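Local coordinates for protein nitrilotriacetate monooxygenase (Burkholderia pseudomallei, PDB 3SDO) that probably acts as an FMN-dependent monooxygenase of the luciferase-like family, incorporating an atom of molecular oxygen into its substrate, at residues 100-105 and 151-156; 241-246 and 388-393; 305-310 and 338-343. One frame throughout, in Å; residues are numbered along the deposited sequence.

All three contacts fall within one luciferase-like monooxygenase chain whose parallel strands curl into a TIM-barrel-type sheet. Contact 1 sets the loop after strand 94-100 against helix 150-165, beside the predicted FMN site. Contact 2 brings the start of helix 243-259 to the turn between helix 375-387 and strand 393-396, some 28 Å from contact 1 between centres. Contact 3 joins helices 297-307 and 334-346 and lies farthest out, its centre about 30 Å from that of contact 2 and 37 Å from that of contact 1. Along the chain, contact 1 closes first, while both segments of contact 3 fall between those of contact 2. Contact 2 thus joins parts of the barrel wall far apart in sequence.

Contact 1 of 3, residues 100-105 and 151-156; sequences SSSYSE and YAIAAE
Ser101 and Ala154 meet at the rim of the barrel, where the loop after strand 94-100 packs on helix 150-165 close to the predicted FMN site, which includes Tyr151 on the same helix. Their CA atoms approach to 5.3 Å, near enough for small side chains to touch directly. Ser101 lays CB on Ala154 CA at 3.8 Å. Its OG, turned anti to its own carbonyl carbon (chi1 -48°), comes alongside the Ala154 CB methyl at 3.7 Å. One helical position earlier, the Ile153 CG2 branch faces the loop more loosely, 4.2 Å from Ser101 O and 4.4 Å from Ser102 OG. The loop is braced from within. Ser100 OG accepts from Tyr103 N at 3.1 Å, an ST motif, and Ser104 OG donates to Ser100 O at 2.8 Å, lying in the carbonyl plane with a C=O...donor angle of 157°. Tyr103 O, separately, links to Asn108 of the second subunit. No hydrogen bond joins the two segments themselves, so their fit probably rests on van der Waals packing, while the bond from Ser104 OG to His157, one residue past the segment, gives a polar tie to the same helix.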
# COMPACT_ATOMS: atom_id res chain seq x y z
N SER A 100 -0.57 7.36 -8.80
CA SER A 100 -0.54 7.91 -10.14
C SER A 100 -1.53 7.22 -11.08
O SER A 100 -1.67 6.01 -11.08
CB SER A 100 0.89 7.80 -10.72
OG SER A 100 0.85 7.59 -12.12
N SER A 101 -2.20 8.02 -11.90
CA SER A 101 -3.09 7.51 -12.93
C SER A 101 -2.33 6.87 -14.08
O SER A 101 -2.86 6.00 -14.72
CB SER A 101 -3.93 8.64 -13.53
OG SER A 101 -4.50 9.43 -12.52
N SER A 102 -1.11 7.33 -14.36
CA SER A 102 -0.38 6.86 -15.56
C SER A 102 0.32 5.53 -15.33
O SER A 102 0.54 4.78 -16.27
CB SER A 102 0.64 7.89 -16.03
OG SER A 102 0.02 9.14 -16.28
N TYR A 103 0.63 5.22 -14.07
CA TYR A 103 1.48 4.07 -13.77
C TYR A 103 0.82 3.06 -12.83
O TYR A 103 1.49 2.39 -12.08
CB TYR A 103 2.82 4.57 -13.22
CG TYR A 103 3.47 5.57 -14.15
CD1 TYR A 103 3.75 5.24 -15.46
CD2 TYR A 103 3.74 6.87 -13.73
CE1 TYR A 103 4.34 6.16 -16.33
CE2 TYR A 103 4.35 7.80 -14.59
CZ TYR A 103 4.64 7.43 -15.89
OH TYR A 103 5.22 8.35 -16.73
N SER A 104 -0.51 2.96 -12.93
CA SER A 104 -1.30 2.03 -12.14
C SER A 104 -2.44 1.52 -13.00
O SER A 104 -2.99 2.27 -13.83
CB SER A 104 -1.91 2.75 -10.97
OG SER A 104 -2.94 3.60 -11.46
N GLU A 105 -2.79 0.26 -12.82
CA GLU A 105 -3.97 -0.28 -13.51
C GLU A 105 -5.22 0.12 -12.71
O GLU A 105 -5.27 -0.11 -11.50
CB GLU A 105 -3.88 -1.80 -13.62
CG GLU A 105 -2.93 -2.28 -14.69
CD GLU A 105 -3.51 -2.22 -16.13
OE1 GLU A 105 -4.74 -2.03 -16.33
OE2 GLU A 105 -2.72 -2.39 -17.08
N TYR A 151 -4.00 14.53 -18.72
CA TYR A 151 -5.31 14.82 -18.12
C TYR A 151 -6.43 13.93 -18.64
O TYR A 151 -7.27 13.47 -17.87
CB TYR A 151 -5.67 16.30 -18.27
CG TYR A 151 -4.71 17.18 -17.49
CD1 TYR A 151 -4.80 17.29 -16.11
CD2 TYR A 151 -3.69 17.86 -18.14
CE1 TYR A 151 -3.90 18.10 -15.39
CE2 TYR A 151 -2.79 18.66 -17.44
CZ TYR A 151 -2.91 18.77 -16.07
OH TYR A 151 -2.01 19.57 -15.41
N ALA A 152 -6.43 13.68 -19.95
CA ALA A 152 -7.41 12.76 -20.55
C ALA A 152 -7.25 11.36 -19.93
O ALA A 152 -8.25 10.72 -19.56
CB ALA A 152 -7.24 12.71 -22.08
N ILE A 153 -6.01 10.90 -19.80
CA ILE A 153 -5.71 9.61 -19.18
C ILE A 153 -6.25 9.55 -17.75
O ILE A 153 -6.91 8.59 -17.37
CB ILE A 153 -4.17 9.31 -19.18
CG1 ILE A 153 -3.69 8.99 -20.61
CG2 ILE A 153 -3.78 8.16 -18.25
CD1 ILE A 153 -2.15 8.90 -20.72
N ALA A 154 -5.96 10.59 -16.98
CA ALA A 154 -6.37 10.68 -15.58
C ALA A 154 -7.89 10.73 -15.42
O ALA A 154 -8.45 10.12 -14.51
CB ALA A 154 -5.73 11.92 -14.93
N ALA A 155 -8.57 11.44 -16.30
CA ALA A 155 -10.03 11.54 -16.23
C ALA A 155 -10.66 10.18 -16.49
O ALA A 155 -11.57 9.78 -15.76
CB ALA A 155 -10.57 12.60 -17.22
N GLU A 156 -10.23 9.49 -17.55
CA GLU A 156 -10.78 8.17 -17.88
C GLU A 156 -10.45 7.13 -16.79
O GLU A 156 -11.30 6.33 -16.43
CB GLU A 156 -10.26 7.67 -19.24
CG GLU A 156 -11.02 6.44 -19.72
CD GLU A 156 -10.51 5.87 -21.03
OE1 GLU A 156 -9.90 6.62 -21.82
OE2 GLU A 156 -10.72 4.65 -21.25

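Contact 2 of 3, residues 241-246 and 388-393; sequences STFDEA and EGAADG
Phe243, first residue of helix 243-259, reaches across to Glu388 and Ala390 directly after the N-cap, Thr242. With CG anti to the backbone N (chi1 168°), the ring swings toward 388-393, and Phe243 CZ meets Glu388 CB at 3.7 Å. That methylene lies at the ring edge, in its plane. Ala390 CB approaches Phe243 CE2 obliquely, at 4.1 Å. Trp385 meets the same ring edge-to-face and Arg384 makes a cation-pi contact with it, both from helix 375-387. That helix ends in a Schellman motif, in which Gly389, at phi 83°, is the C-prime residue and Ala390 N returns to Trp385 O. At this turn, Ala390 CB points toward helix 243-259. Further along, Glu245 closes a capping box with Thr242: its N donates to Thr242 OG1 at 3.2 Å, and its OE1 accepts from Thr242 N at 3.1 Å, met from above the carboxylate plane. Ala246, one residue on, points its methyl at the other segment, and its CB rests on Ala390 CB at 3.9 Å, with the two CA atoms 5.1 Å apart. Beside this methyl pair, one water donates to both Ala246 O (2.8 Å) and Ala390 O (2.7 Å).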
# COMPACT_ATOMS: atom_id res chain seq x y z
N SER A 241 1.38 28.90 -2.40
CA SER A 241 0.62 30.08 -2.83
C SER A 241 0.69 31.19 -1.79
O SER A 241 0.73 30.92 -0.58
CB SER A 241 -0.83 29.70 -3.11
OG SER A 241 -0.86 28.76 -4.18
N THR A 242 0.75 32.42 -2.27
CA THR A 242 0.48 33.59 -1.45
C THR A 242 -1.03 33.62 -1.21
O THR A 242 -1.77 32.85 -1.83
CB THR A 242 0.84 34.89 -2.17
OG1 THR A 242 0.02 35.02 -3.35
CG2 THR A 242 2.32 34.93 -2.56
N PHE A 243 -1.49 34.49 -0.32
CA PHE A 243 -2.92 34.68 -0.07
C PHE A 243 -3.69 35.03 -1.37
O PHE A 243 -4.69 34.41 -1.69
CB PHE A 243 -3.12 35.77 0.98
CG PHE A 243 -4.53 36.25 1.10
CD1 PHE A 243 -4.93 37.42 0.49
CD2 PHE A 243 -5.46 35.51 1.82
CE1 PHE A 243 -6.27 37.87 0.59
CE2 PHE A 243 -6.79 35.94 1.92
CZ PHE A 243 -7.18 37.14 1.30
N ASP A 244 -3.19 36.01 -2.12
CA ASP A 244 -3.88 36.45 -3.34
C ASP A 244 -4.00 35.32 -4.37
O ASP A 244 -5.04 35.14 -5.00
CB ASP A 244 -3.12 37.63 -3.96
CG ASP A 244 -3.32 38.92 -3.21
OD1 ASP A 244 -4.39 39.13 -2.62
OD2 ASP A 244 -2.42 39.76 -3.26
N GLU A 245 -2.92 34.57 -4.52
CA GLU A 245 -2.91 33.38 -5.37
C GLU A 245 -3.92 32.33 -4.93
O GLU A 245 -4.67 31.79 -5.75
CB GLU A 245 -1.54 32.76 -5.38
CG GLU A 245 -0.56 33.55 -6.23
CD GLU A 245 0.83 33.00 -6.15
OE1 GLU A 245 1.08 32.11 -5.31
OE2 GLU A 245 1.67 33.45 -6.94
N ALA A 246 -3.95 32.07 -3.63
CA ALA A 246 -4.86 31.07 -3.05
C ALA A 246 -6.31 31.47 -3.25
O ALA A 246 -7.17 30.65 -3.53
CB ALA A 246 -4.57 30.88 -1.58
N GLU A 388 -11.87 35.18 4.13
CA GLU A 388 -11.78 35.95 2.90
C GLU A 388 -11.81 35.08 1.66
O GLU A 388 -11.60 35.58 0.56
CB GLU A 388 -10.53 36.86 2.94
CG GLU A 388 -10.56 37.88 4.07
CD GLU A 388 -11.83 38.74 4.05
OE1 GLU A 388 -12.12 39.27 2.97
OE2 GLU A 388 -12.51 38.88 5.10
N GLY A 389 -12.06 33.79 1.82
CA GLY A 389 -12.27 32.91 0.66
C GLY A 389 -11.03 32.37 -0.01
O GLY A 389 -11.00 32.21 -1.23
N ALA A 390 -9.99 32.07 0.76
CA ALA A 390 -8.80 31.41 0.21
C ALA A 390 -8.70 29.96 0.65
O ALA A 390 -7.87 29.21 0.13
CB ALA A 390 -7.54 32.14 0.62
N ALA A 391 -9.54 29.55 1.61
CA ALA A 391 -9.41 28.21 2.20
C ALA A 391 -10.71 27.78 2.88
O ALA A 391 -11.43 28.60 3.41
CB ALA A 391 -8.26 28.19 3.19
N ASP A 392 -11.02 26.48 2.81
CA ASP A 392 -12.06 25.83 3.62
C ASP A 392 -11.41 25.07 4.78
O ASP A 392 -12.09 24.54 5.67
CB ASP A 392 -12.85 24.82 2.78
CG ASP A 392 -13.62 25.47 1.65
OD1 ASP A 392 -14.18 26.54 1.89
OD2 ASP A 392 -13.65 24.91 0.52
N GLY A 393 -10.09 24.98 4.72
CA GLY A 393 -9.29 24.20 5.63
C GLY A 393 -7.86 24.29 5.15
O GLY A 393 -7.59 24.99 4.17
O HOH W 1 -6.80 28.27 -2.14

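Contact 3 of 3, residues 305-310 and 338-343; sequences SHFFQQ and DNIKRL
Ile340 carries the apolar contact with Phe307 and Phe308, and it stands on helix 334-346, whose residues 338-343 are all helical. Asp338 points its CB away from 305-310, and its O only continues the helix, accepting from Arg342 N at 2.9 Å. Ile340 follows two residues later. Its CG1 is anti to the carbonyl carbon (chi1 -71°) and chi2 is extended (171°), which extends Ile340 CD1 toward the rings, across a backbone separation of 9.5 Å between the CA atoms of Phe307 and Ile340. Ile340 CD1 touches both rings, at 4.2 Å from Phe307 CD2 and 4.2 Å from Phe308 CE2, approaching each obliquely. The isoleucine side chain crosses that of Phe307 at about a right angle, whereas it slides past that of Phe308 in the opposite direction. Lys341 adds only a distant flank: its CG is 4.7 Å from Phe308 CZ. In the 305-310 segment, Ser305 O accepts from Phe308 N and Gln310 N, which come from opposite faces of its plane and so probably steady the backbone that carries the rings. Phe307 packs edge-to-face with Tyr303 and Phe333, and Val354 and Val358 of helix 351-363 also touch Ile340. With no hydrogen bond across and all three touching residues buried, the two segments are probably held together mainly by hydrophobic burial and dispersion, centred on one methyl group.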
# COMPACT_ATOMS: atom_id res chain seq x y z
N SER A 305 24.97 28.12 -7.01
CA SER A 305 25.88 27.77 -8.12
C SER A 305 25.09 27.30 -9.36
O SER A 305 25.45 27.62 -10.49
CB SER A 305 26.85 26.67 -7.63
OG SER A 305 27.87 26.37 -8.57
N HIS A 306 24.01 26.57 -9.12
CA HIS A 306 23.10 26.08 -10.16
C HIS A 306 22.60 27.18 -11.12
O HIS A 306 22.45 26.97 -12.33
CB HIS A 306 21.91 25.36 -9.45
CG HIS A 306 20.77 24.99 -10.34
ND1 HIS A 306 20.87 24.02 -11.32
CD2 HIS A 306 19.48 25.42 -10.37
CE1 HIS A 306 19.70 23.90 -11.93
NE2 HIS A 306 18.84 24.73 -11.37
N PHE A 307 22.34 28.36 -10.58
CA PHE A 307 21.77 29.44 -11.36
C PHE A 307 22.82 30.24 -12.11
O PHE A 307 22.48 31.00 -13.01
CB PHE A 307 20.92 30.34 -10.47
CG PHE A 307 19.70 29.63 -9.89
CD1 PHE A 307 18.74 29.11 -10.73
CD2 PHE A 307 19.54 29.49 -8.53
CE1 PHE A 307 17.62 28.45 -10.21
CE2 PHE A 307 18.42 28.83 -8.00
CZ PHE A 307 17.46 28.32 -8.84
N PHE A 308 24.09 30.08 -11.74
CA PHE A 308 25.17 30.86 -12.33
C PHE A 308 26.21 29.99 -13.04
O PHE A 308 27.42 30.20 -12.90
CB PHE A 308 25.85 31.70 -11.23
CG PHE A 308 25.01 32.83 -10.72
CD1 PHE A 308 25.05 34.07 -11.33
CD2 PHE A 308 24.20 32.65 -9.61
CE1 PHE A 308 24.29 35.12 -10.86
CE2 PHE A 308 23.44 33.69 -9.11
CZ PHE A 308 23.49 34.94 -9.74
N GLN A 309 25.74 29.01 -13.81
CA GLN A 309 26.61 28.15 -14.61
C GLN A 309 27.73 27.50 -13.77
O GLN A 309 28.89 27.44 -14.20
CB GLN A 309 27.19 28.93 -15.80
CG GLN A 309 26.12 29.53 -16.72
CD GLN A 309 26.67 30.14 -18.00
OE1 GLN A 309 27.45 31.09 -17.97
NE2 GLN A 309 26.21 29.62 -19.14
N GLN A 310 27.36 27.00 -12.59
CA GLN A 310 28.26 26.32 -11.66
C GLN A 310 29.42 27.16 -11.13
O GLN A 310 30.48 26.63 -10.80
CB GLN A 310 28.80 25.01 -12.23
CG GLN A 310 27.67 24.00 -12.49
CD GLN A 310 27.44 23.76 -13.94
OE1 GLN A 310 26.84 24.59 -14.64
NE2 GLN A 310 27.92 22.61 -14.43
N ASP A 338 18.56 37.53 -12.28
CA ASP A 338 18.14 38.93 -12.13
C ASP A 338 17.42 39.15 -10.79
O ASP A 338 17.69 40.14 -10.11
CB ASP A 338 17.24 39.36 -13.30
CG ASP A 338 18.01 39.62 -14.59
OD1 ASP A 338 19.26 39.72 -14.56
OD2 ASP A 338 17.36 39.75 -15.65
N ASN A 339 16.53 38.25 -10.41
CA ASN A 339 15.83 38.39 -9.13
C ASN A 339 16.82 38.39 -7.97
O ASN A 339 16.71 39.18 -7.03
CB ASN A 339 14.83 37.24 -8.89
CG ASN A 339 13.66 37.27 -9.84
OD1 ASN A 339 13.36 38.29 -10.48
ND2 ASN A 339 12.96 36.14 -9.93
N ILE A 340 17.80 37.49 -8.06
CA ILE A 340 18.81 37.34 -7.02
C ILE A 340 19.64 38.63 -6.89
O ILE A 340 19.81 39.19 -5.79
CB ILE A 340 19.70 36.10 -7.29
CG1 ILE A 340 18.89 34.82 -7.04
CG2 ILE A 340 20.93 36.09 -6.40
CD1 ILE A 340 19.58 33.53 -7.47
N LYS A 341 20.14 39.13 -8.02
CA LYS A 341 20.96 40.35 -8.01
C LYS A 341 20.16 41.59 -7.56
O LYS A 341 20.70 42.45 -6.85
CB LYS A 341 21.62 40.57 -9.39
CG LYS A 341 22.71 39.53 -9.70
CD LYS A 341 23.40 39.76 -11.06
CE LYS A 341 22.51 39.37 -12.24
NZ LYS A 341 23.21 39.44 -13.57
N ARG A 342 18.90 41.68 -7.95
CA ARG A 342 18.05 42.80 -7.53
C ARG A 342 17.91 42.80 -6.01
O ARG A 342 18.07 43.82 -5.35
CB ARG A 342 16.68 42.72 -8.20
CG ARG A 342 15.80 43.95 -7.99
CD ARG A 342 14.61 43.96 -8.96
NE ARG A 342 13.97 42.65 -9.00
CZ ARG A 342 13.87 41.85 -10.06
NH1 ARG A 342 14.31 42.20 -11.26
NH2 ARG A 342 13.28 40.67 -9.91
N LEU A 343 17.60 41.63 -5.46
CA LEU A 343 17.47 41.45 -4.01
C LEU A 343 18.74 41.89 -3.29
O LEU A 343 18.69 42.69 -2.35
CB LEU A 343 17.19 39.98 -3.71
CG LEU A 343 17.02 39.54 -2.25
CD1 LEU A 343 15.59 39.81 -1.79
CD2 LEU A 343 17.38 38.06 -2.12